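Local coordinates for protein EreC (Klebsiella pneumoniae, PDB 6XCQ) that probably hydrolyses the ester bond of macrolide antibiotics such as erythromycin, and so would confer resistance to these drugs, at residues R37-P42 against A423-P428; Q43-N48 against R79-R84; A73-A78 against F343-S348. The protein carries 1 engineered substitution. All coordinates share one frame; numbering follows the deposited sequence.

Interaction 1 (R37-P42 against A423-P428)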
loop_
_atom_site.group_PDB
_atom_site.type_symbol
_atom_site.label_atom_id
_atom_site.label_comp_id
_atom_site.label_asym_id
_atom_site.label_seq_id
_atom_site.Cartn_x
_atom_site.Cartn_y
_atom_site.Cartn_z
ATOM N N ARG A 37 -26.484 3.374 -2.193
ATOM C CA ARG A 37 -26.729 3.540 -3.620
ATOM C C ARG A 37 -25.784 4.543 -4.275
ATOM O O ARG A 37 -25.653 4.540 -5.503
ATOM C CB ARG A 37 -28.192 3.940 -3.834
ATOM C CG ARG A 37 -29.089 3.018 -3.020
ATOM C CD ARG A 37 -30.509 2.924 -3.475
ATOM N NE ARG A 37 -31.253 2.171 -2.470
ATOM C CZ ARG A 37 -31.389 0.845 -2.468
ATOM N NH1 ARG A 37 -30.861 0.103 -3.443
ATOM N NH2 ARG A 37 -32.076 0.260 -1.498
ATOM N N THR A 38 -25.103 5.376 -3.499
ATOM C CA THR A 38 -24.247 6.397 -4.084
ATOM C C THR A 38 -22.761 6.056 -3.994
ATOM O O THR A 38 -21.935 6.845 -4.463
ATOM C CB THR A 38 -24.524 7.764 -3.434
ATOM O OG1 THR A 38 -24.070 7.785 -2.073
ATOM C CG2 THR A 38 -26.029 8.073 -3.471
ATOM N N LEU A 39 -22.403 4.883 -3.451
ATOM C CA LEU A 39 -20.992 4.585 -3.190
ATOM C C LEU A 39 -20.147 4.677 -4.456
ATOM O O LEU A 39 -19.007 5.155 -4.416
ATOM C CB LEU A 39 -20.844 3.198 -2.572
ATOM C CG LEU A 39 -19.404 2.712 -2.338
ATOM C CD1 LEU A 39 -18.770 3.430 -1.158
ATOM C CD2 LEU A 39 -19.359 1.204 -2.126
ATOM N N LEU A 40 -20.684 4.239 -5.593
ATOM C CA LEU A 40 -19.901 4.237 -6.819
ATOM C C LEU A 40 -20.053 5.529 -7.606
ATOM O O LEU A 40 -19.643 5.588 -8.768
ATOM C CB LEU A 40 -20.281 3.032 -7.682
ATOM C CG LEU A 40 -20.122 1.690 -6.958
ATOM C CD1 LEU A 40 -20.657 0.555 -7.813
ATOM C CD2 LEU A 40 -18.669 1.432 -6.533
ATOM N N GLN A 41 -20.610 6.570 -6.995
ATOM C CA GLN A 41 -20.805 7.859 -7.655
ATOM C C GLN A 41 -20.245 8.957 -6.763
ATOM O O GLN A 41 -20.997 9.685 -6.102
ATOM C CB GLN A 41 -22.284 8.067 -7.993
ATOM C CG GLN A 41 -22.839 6.883 -8.792
ATOM C CD GLN A 41 -24.222 7.132 -9.336
ATOM O OE1 GLN A 41 -24.566 8.260 -9.678
ATOM N NE2 GLN A 41 -25.030 6.073 -9.423
ATOM N N PRO A 42 -18.914 9.116 -6.740
ATOM C CA PRO A 42 -18.297 10.080 -5.814
ATOM C C PRO A 42 -18.797 11.507 -5.966
ATOM O O PRO A 42 -18.775 12.265 -4.990
ATOM C CB PRO A 42 -16.802 9.984 -6.160
ATOM C CG PRO A 42 -16.634 8.685 -6.868
ATOM C CD PRO A 42 -17.918 8.429 -7.578
ATOM N N ALA A 423 -14.930 -2.760 9.308
ATOM C CA ALA A 423 -16.116 -2.682 8.462
ATOM C C ALA A 423 -15.804 -3.342 7.127
ATOM O O ALA A 423 -14.645 -3.609 6.810
ATOM C CB ALA A 423 -16.580 -1.237 8.248
ATOM N N ILE A 424 -16.859 -3.614 6.350
ATOM C CA ILE A 424 -16.740 -4.205 5.018
ATOM C C ILE A 424 -17.560 -3.389 4.033
ATOM O O ILE A 424 -18.720 -3.048 4.300
ATOM C CB ILE A 424 -17.206 -5.672 4.957
ATOM C CG1 ILE A 424 -16.741 -6.492 6.173
ATOM C CG2 ILE A 424 -16.708 -6.302 3.664
ATOM C CD1 ILE A 424 -15.263 -6.891 6.141
ATOM N N VAL A 425 -16.959 -3.116 2.877
ATOM C CA VAL A 425 -17.609 -2.476 1.737
ATOM C C VAL A 425 -17.707 -3.517 0.635
ATOM O O VAL A 425 -16.702 -4.140 0.277
ATOM C CB VAL A 425 -16.800 -1.246 1.282
ATOM C CG1 VAL A 425 -17.304 -0.670 -0.016
ATOM C CG2 VAL A 425 -16.781 -0.191 2.375
ATOM N N CYS A 426 -18.902 -3.703 0.082
ATOM C CA CYS A 426 -19.088 -4.731 -0.934
ATOM C C CYS A 426 -19.820 -4.136 -2.131
ATOM O O CYS A 426 -20.919 -3.596 -1.978
ATOM C CB CYS A 426 -19.848 -5.923 -0.349
ATOM S SG CYS A 426 -20.043 -7.291 -1.531
ATOM N N VAL A 427 -19.198 -4.205 -3.307
ATOM C CA VAL A 427 -19.748 -3.622 -4.532
ATOM C C VAL A 427 -20.325 -4.743 -5.397
ATOM O O VAL A 427 -20.047 -5.923 -5.144
ATOM C CB VAL A 427 -18.678 -2.806 -5.280
ATOM C CG1 VAL A 427 -18.128 -1.683 -4.370
ATOM C CG2 VAL A 427 -17.544 -3.724 -5.769
ATOM N N PRO A 428 -21.152 -4.439 -6.403
ATOM C CA PRO A 428 -21.846 -5.523 -7.116
ATOM C C PRO A 428 -20.963 -6.320 -8.061
ATOM O O PRO A 428 -21.295 -7.473 -8.369
ATOM C CB PRO A 428 -22.953 -4.780 -7.890
ATOM C CG PRO A 428 -23.176 -3.514 -7.129
ATOM C CD PRO A 428 -21.787 -3.130 -6.654
#
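Leu-39 and Leu-40, the two central residues of a type I turn closed by a bond of 2.9 Å from Gln-41 N to Thr-38 O, are the pair that meets Val-425 and Val-427 of strand 423-427 and Pro-428 just after it. Leu-39 makes both of its contacts through one methyl, CD2. With CG swung away from its own backbone N (chi1 176°), the side chain reaches out to the strand, and CD2 lies against Val-425 CG1 at 3.5 Å, closer than usual van der Waals contact. The same CD2 meets Val-427 CG1 at 3.9 Å, so a single methyl spans two valines that sit two residues apart on one face of the strand. Leu-40 divides its branches: CD2 comes obliquely against Val-427 CG1 at 3.8 Å, while CD1 reaches tip to tip toward Pro-428 CD at 4.0 Å, where the strand has ended. Val-427 CG1 is thus shared by both leucines. Leu-39 also packs on Ala-78 of helix 73-90 and Val-427 on Phe-75, which places the turn beside that helix on the same face of the sheet. The contact itself is wholly apolar and has no directional bonds, so the turn is probably also positioned by polar bonds around it, such as that between Ser-81 OG and Leu-39 O.

Interaction 2 (Q43-N48 against R79-R84)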
loop_
_atom_site.group_PDB
_atom_site.type_symbol
_atom_site.label_atom_id
_atom_site.label_comp_id
_atom_site.label_asym_id
_atom_site.label_seq_id
_atom_site.Cartn_x
_atom_site.Cartn_y
_atom_site.Cartn_z
ATOM N N GLN A 43 -19.223 11.901 -7.166
ATOM C CA GLN A 43 -19.729 13.245 -7.400
ATOM C C GLN A 43 -21.136 13.461 -6.862
ATOM O O GLN A 43 -21.515 14.613 -6.627
ATOM C CB GLN A 43 -19.703 13.551 -8.895
ATOM C CG GLN A 43 -18.389 14.147 -9.354
ATOM C CD GLN A 43 -17.198 13.258 -9.027
ATOM O OE1 GLN A 43 -16.373 13.590 -8.166
ATOM N NE2 GLN A 43 -17.093 12.131 -9.725
ATOM N N LYS A 44 -21.909 12.392 -6.661
ATOM C CA LYS A 44 -23.283 12.489 -6.170
ATOM C C LYS A 44 -23.444 11.767 -4.837
ATOM O O LYS A 44 -24.405 11.020 -4.657
ATOM C CB LYS A 44 -24.278 11.886 -7.171
ATOM C CG LYS A 44 -24.176 12.382 -8.607
ATOM C CD LYS A 44 -25.427 13.158 -9.003
ATOM N N LEU A 45 -22.534 11.987 -3.894
ATOM C CA LEU A 45 -22.509 11.184 -2.678
ATOM C C LEU A 45 -23.614 11.598 -1.709
ATOM O O LEU A 45 -23.820 12.785 -1.457
ATOM C CB LEU A 45 -21.150 11.314 -1.992
ATOM C CG LEU A 45 -20.781 10.099 -1.149
ATOM C CD1 LEU A 45 -20.609 8.911 -2.063
ATOM C CD2 LEU A 45 -19.514 10.351 -0.370
ATOM N N ASP A 46 -24.307 10.607 -1.138
ATOM C CA ASP A 46 -25.277 10.843 -0.069
ATOM C C ASP A 46 -24.613 10.440 1.240
ATOM O O ASP A 46 -24.567 9.256 1.581
ATOM C CB ASP A 46 -26.571 10.061 -0.303
ATOM C CG ASP A 46 -27.560 10.177 0.861
ATOM O OD1 ASP A 46 -27.275 10.892 1.856
ATOM O OD2 ASP A 46 -28.633 9.534 0.783
ATOM N N PHE A 47 -24.150 11.435 2.006
ATOM C CA PHE A 47 -23.365 11.140 3.198
ATOM C C PHE A 47 -24.173 10.414 4.267
ATOM O O PHE A 47 -23.574 9.827 5.173
ATOM C CB PHE A 47 -22.748 12.428 3.768
ATOM C CG PHE A 47 -21.557 12.932 2.979
ATOM C CD1 PHE A 47 -21.728 13.787 1.905
ATOM C CD2 PHE A 47 -20.274 12.536 3.302
ATOM C CE1 PHE A 47 -20.638 14.235 1.170
ATOM C CE2 PHE A 47 -19.178 12.991 2.575
ATOM C CZ PHE A 47 -19.359 13.837 1.510
ATOM N N ASN A 48 -25.511 10.406 4.180
ATOM C CA ASN A 48 -26.284 9.646 5.159
ATOM C C ASN A 48 -25.978 8.164 5.077
ATOM O O ASN A 48 -26.095 7.454 6.082
ATOM C CB ASN A 48 -27.789 9.857 4.966
ATOM C CG ASN A 48 -28.185 11.296 5.124
ATOM O OD1 ASN A 48 -28.200 11.817 6.230
ATOM N ND2 ASN A 48 -28.475 11.960 4.010
ATOM N N ARG A 79 -13.249 3.875 -3.302
ATOM C CA ARG A 79 -12.199 4.563 -2.551
ATOM C C ARG A 79 -12.363 6.072 -2.640
ATOM O O ARG A 79 -12.242 6.774 -1.632
ATOM C CB ARG A 79 -10.818 4.158 -3.059
ATOM C CG ARG A 79 -10.373 2.811 -2.568
ATOM C CD ARG A 79 -9.036 2.437 -3.148
ATOM N NE ARG A 79 -8.403 1.424 -2.317
ATOM C CZ ARG A 79 -7.222 0.880 -2.569
ATOM N NH1 ARG A 79 -6.538 1.245 -3.647
ATOM N NH2 ARG A 79 -6.730 -0.034 -1.740
ATOM N N ALA A 80 -12.648 6.587 -3.838
ATOM C CA ALA A 80 -12.836 8.026 -3.983
ATOM C C ALA A 80 -13.997 8.510 -3.127
ATOM O O ALA A 80 -13.903 9.558 -2.474
ATOM C CB ALA A 80 -13.058 8.384 -5.451
ATOM N N SER A 81 -15.096 7.751 -3.101
ATOM C CA SER A 81 -16.232 8.156 -2.273
ATOM C C SER A 81 -15.866 8.172 -0.791
ATOM O O SER A 81 -16.231 9.097 -0.061
ATOM C CB SER A 81 -17.420 7.223 -2.518
ATOM O OG SER A 81 -17.974 7.470 -3.804
ATOM N N LEU A 82 -15.169 7.142 -0.321
ATOM C CA LEU A 82 -14.856 7.091 1.097
ATOM C C LEU A 82 -13.765 8.095 1.464
ATOM O O LEU A 82 -13.714 8.556 2.604
ATOM C CB LEU A 82 -14.463 5.671 1.482
ATOM C CG LEU A 82 -15.713 4.801 1.637
ATOM C CD1 LEU A 82 -15.383 3.324 1.653
ATOM C CD2 LEU A 82 -16.436 5.204 2.911
ATOM N N ILE A 83 -12.900 8.454 0.517
ATOM C CA ILE A 83 -11.979 9.569 0.744
ATOM C C ILE A 83 -12.772 10.854 0.975
ATOM O O ILE A 83 -12.536 11.583 1.945
ATOM C CB ILE A 83 -10.992 9.697 -0.436
ATOM C CG1 ILE A 83 -10.000 8.535 -0.417
ATOM C CG2 ILE A 83 -10.224 11.012 -0.385
ATOM C CD1 ILE A 83 -9.248 8.331 -1.738
ATOM N N ARG A 84 -13.775 11.113 0.125
ATOM C CA ARG A 84 -14.646 12.274 0.330
ATOM C C ARG A 84 -15.246 12.281 1.732
ATOM O O ARG A 84 -15.230 13.305 2.423
ATOM C CB ARG A 84 -15.761 12.295 -0.719
ATOM C CG ARG A 84 -15.383 12.973 -2.022
ATOM C CD ARG A 84 -16.626 13.407 -2.774
ATOM N NE ARG A 84 -17.252 14.540 -2.102
ATOM C CZ ARG A 84 -18.507 14.926 -2.291
ATOM N NH1 ARG A 84 -19.292 14.262 -3.136
ATOM N NH2 ARG A 84 -18.977 15.974 -1.624
HETATM O O HOH W 1 -22.177 14.848 -2.741
#
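Arg-84 lies at the centre of the contact between the loop 43-48 and segment 79-84 of helix 73-90, with Leu-45 and Phe-47 packed against it. A turn about its CG-CD bond (chi3 72°) bends the chain and brings the guanidinium against Phe-47 and Leu-45. There the Phe-47 ring stands almost perpendicular to it, the two planes 87° apart, in an edge-on arrangement: Phe-47 CZ lies 3.7 Å above the guanidinium plane, offset toward its rim, and CE1 is 3.7 Å from Arg-84 NH2. It is therefore the edge of the phenyl ring, not its face, that meets the cation. Further round the same edge, Arg-84 O lies in the plane of the ring.

Leu-45 touches both Arg-84 and Ser-81. Its CB approaches Arg-84 NH1, CD2 sits 3.9 Å above one face of the Phe-47 ring, offset toward the rim, and CD1 touches Ser-81 OG at 3.5 Å, a hydroxyl that is bonded to Leu-39 O. The polar end of Arg-84 is well supplied. NH1 donates to Pro-42 O and, at 3.0 Å, to a water that in turn donates to Leu-45 O at 2.9 Å, while NE forms a salt bridge with Glu-88, one helical turn on.

Beyond Leu-45 the loop is shaped by Asp-46, whose OD1 accepts from Asn-48 N at 3.0 Å and also from Asn-48 ND2. The first of these bonds defines an Asx turn, here at the entry to a 3-10 segment, on a surface loop fastened to a helix flank through an arginine.

Interaction 3 (A73-A78 against F343-S348); sequences AEFSLA and FTHLGS
Phe-75 and Phe-343 hold nearly equal first torsions, -71° and -74°, which set each ring opposite its own carbonyl carbon and let the two side chains, coming from helix and strand, slide past each other in opposite directions. They do not stack. Phe-75 CD1 lies at the edge of the Phe-343 ring, in its plane, and Phe-75 CE1 is 3.7 Å from Phe-343 CB. The rim of the Phe-75 ring also runs along the strand backbone: CE1 comes within 3.4 Å of Thr-344 O, which lies near the ring plane, a close approach that could be weakly favourable. The next atom of the ring, CZ, reaches His-345 CD2 at 4.0 Å. One helical turn on from Phe-75, Ala-78 CB meets Phe-343 CE2 at 3.5 Å, and its small methyl lets the Phe-343 ring come close to the helix. His-345 ND1 accepts from Gly-347 N at 2.9 Å, nearly in the imidazole plane, a bond that restrains the ring beside Phe-75 where the strand gives way to a loop. The closest approach of the axes of segments 73-78 and 343-345 is 9.6 Å, their directions 139° apart. Helix 73-90 leads from strand 62-65 to the parallel strand 94-97, a beta-alpha-beta crossover with strand 301-304 between them in the sheet, and this contact is the aromatic packing of that helix on the sheet of an alpha/beta fold.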
loop_
_atom_site.group_PDB
_atom_site.type_symbol
_atom_site.label_atom_id
_atom_site.label_comp_id
_atom_site.label_asym_id
_atom_site.label_seq_id
_atom_site.Cartn_x
_atom_site.Cartn_y
_atom_site.Cartn_z
ATOM N N ALA A 73 -12.086 -1.366 -11.276
ATOM C CA ALA A 73 -12.667 -0.035 -11.453
ATOM C C ALA A 73 -13.581 0.331 -10.292
ATOM O O ALA A 73 -13.531 1.456 -9.782
ATOM C CB ALA A 73 -13.445 0.031 -12.771
ATOM N N GLU A 74 -14.446 -0.606 -9.874
ATOM C CA GLU A 74 -15.384 -0.316 -8.793
ATOM C C GLU A 74 -14.669 -0.015 -7.484
ATOM O O GLU A 74 -15.163 0.777 -6.676
ATOM C CB GLU A 74 -16.348 -1.494 -8.591
ATOM C CG GLU A 74 -17.375 -1.673 -9.709
ATOM C CD GLU A 74 -16.848 -2.502 -10.865
ATOM O OE1 GLU A 74 -15.639 -2.832 -10.883
ATOM O OE2 GLU A 74 -17.645 -2.836 -11.761
ATOM N N PHE A 75 -13.507 -0.632 -7.246
ATOM C CA PHE A 75 -12.818 -0.350 -5.998
ATOM C C PHE A 75 -12.207 1.047 -6.014
ATOM O O PHE A 75 -12.197 1.713 -4.978
ATOM C CB PHE A 75 -11.772 -1.434 -5.706
ATOM C CG PHE A 75 -12.381 -2.772 -5.327
ATOM C CD1 PHE A 75 -13.612 -2.834 -4.699
ATOM C CD2 PHE A 75 -11.724 -3.955 -5.609
ATOM C CE1 PHE A 75 -14.171 -4.057 -4.344
ATOM C CE2 PHE A 75 -12.279 -5.181 -5.268
ATOM C CZ PHE A 75 -13.497 -5.228 -4.627
ATOM N N SER A 76 -11.752 1.538 -7.176
ATOM C CA SER A 76 -11.294 2.928 -7.225
ATOM C C SER A 76 -12.447 3.891 -6.983
ATOM O O SER A 76 -12.292 4.876 -6.250
ATOM C CB SER A 76 -10.604 3.234 -8.555
ATOM O OG SER A 76 -9.400 2.504 -8.666
ATOM N N LEU A 77 -13.612 3.610 -7.567
ATOM C CA LEU A 77 -14.777 4.456 -7.333
ATOM C C LEU A 77 -15.135 4.514 -5.852
ATOM O O LEU A 77 -15.354 5.601 -5.299
ATOM C CB LEU A 77 -15.968 3.947 -8.152
ATOM C CG LEU A 77 -15.955 4.380 -9.614
ATOM C CD1 LEU A 77 -17.054 3.660 -10.403
ATOM C CD2 LEU A 77 -16.099 5.905 -9.730
ATOM N N ALA A 78 -15.222 3.349 -5.198
ATOM C CA ALA A 78 -15.582 3.326 -3.782
ATOM C C ALA A 78 -14.525 4.015 -2.934
ATOM O O ALA A 78 -14.854 4.662 -1.937
ATOM C CB ALA A 78 -15.789 1.889 -3.292
ATOM N N PHE A 343 -12.689 -4.113 1.265
ATOM C CA PHE A 343 -13.574 -3.984 0.105
ATOM C C PHE A 343 -13.685 -5.347 -0.554
ATOM O O PHE A 343 -12.658 -5.962 -0.860
ATOM C CB PHE A 343 -13.033 -3.006 -0.950
ATOM C CG PHE A 343 -13.126 -1.561 -0.595
ATOM C CD1 PHE A 343 -13.128 -1.131 0.728
ATOM C CD2 PHE A 343 -13.134 -0.610 -1.602
ATOM C CE1 PHE A 343 -13.172 0.235 1.041
ATOM C CE2 PHE A 343 -13.183 0.749 -1.297
ATOM C CZ PHE A 343 -13.205 1.164 0.026
ATOM N N THR A 344 -14.906 -5.806 -0.822
ATOM C CA THR A 344 -15.069 -7.036 -1.582
ATOM C C THR A 344 -16.193 -6.835 -2.606
ATOM O O THR A 344 -16.659 -5.716 -2.824
ATOM C CB THR A 344 -15.290 -8.233 -0.649
ATOM O OG1 THR A 344 -15.204 -9.439 -1.423
ATOM C CG2 THR A 344 -16.641 -8.146 0.061
ATOM N N HIS A 345 -16.610 -7.915 -3.268
ATOM C CA HIS A 345 -17.525 -7.762 -4.397
ATOM C C HIS A 345 -18.278 -9.056 -4.648
ATOM O O HIS A 345 -17.865 -10.137 -4.219
ATOM C CB HIS A 345 -16.773 -7.356 -5.676
ATOM C CG HIS A 345 -15.908 -8.451 -6.210
ATOM N ND1 HIS A 345 -16.357 -9.373 -7.137
ATOM C CD2 HIS A 345 -14.631 -8.802 -5.914
ATOM C CE1 HIS A 345 -15.388 -10.233 -7.402
ATOM N NE2 HIS A 345 -14.329 -9.912 -6.670
ATOM N N LEU A 346 -19.372 -8.930 -5.404
ATOM C CA LEU A 346 -20.242 -10.050 -5.742
ATOM C C LEU A 346 -20.124 -10.478 -7.202
ATOM O O LEU A 346 -20.955 -11.262 -7.676
ATOM C CB LEU A 346 -21.704 -9.703 -5.422
ATOM C CG LEU A 346 -22.030 -9.255 -4.001
ATOM C CD1 LEU A 346 -23.538 -9.110 -3.829
ATOM C CD2 LEU A 346 -21.483 -10.243 -2.970
ATOM N N GLY A 347 -19.104 -10.011 -7.919
ATOM C CA GLY A 347 -18.973 -10.350 -9.323
ATOM C C GLY A 347 -18.543 -11.788 -9.538
ATOM O O GLY A 347 -17.978 -12.443 -8.664
ATOM N N SER A 348 -18.821 -12.299 -10.744
ATOM C CA SER A 348 -18.450 -13.673 -11.055
ATOM C C SER A 348 -16.997 -13.781 -11.484
ATOM O O SER A 348 -16.420 -14.868 -11.410
ATOM C CB SER A 348 -19.356 -14.246 -12.156
ATOM O OG SER A 348 -19.183 -13.521 -13.360
#

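In the fold
Along the chain the six segments come in the order 37-42, 43-48, 73-78, 79-84, 343-348 and 423-428, so interaction 1 encloses the other two, whose segments alternate. Helix 73-90 serves both interaction 2 and interaction 3, whose centres are about 15 Å apart. Interactions 1 and 3 have centres about 8 Å apart and meet on neighbouring strands, 423-427 and 338-345, of the mixed sheet; interactions 1 and 2 have centres about 9 Å apart, and their first segments, 37-42 and 43-48, are successive parts of one loop. Together the three contacts pack an early crossover helix and two late strands into one region, joining an early loop to a strand near the C-terminal end of the sequence.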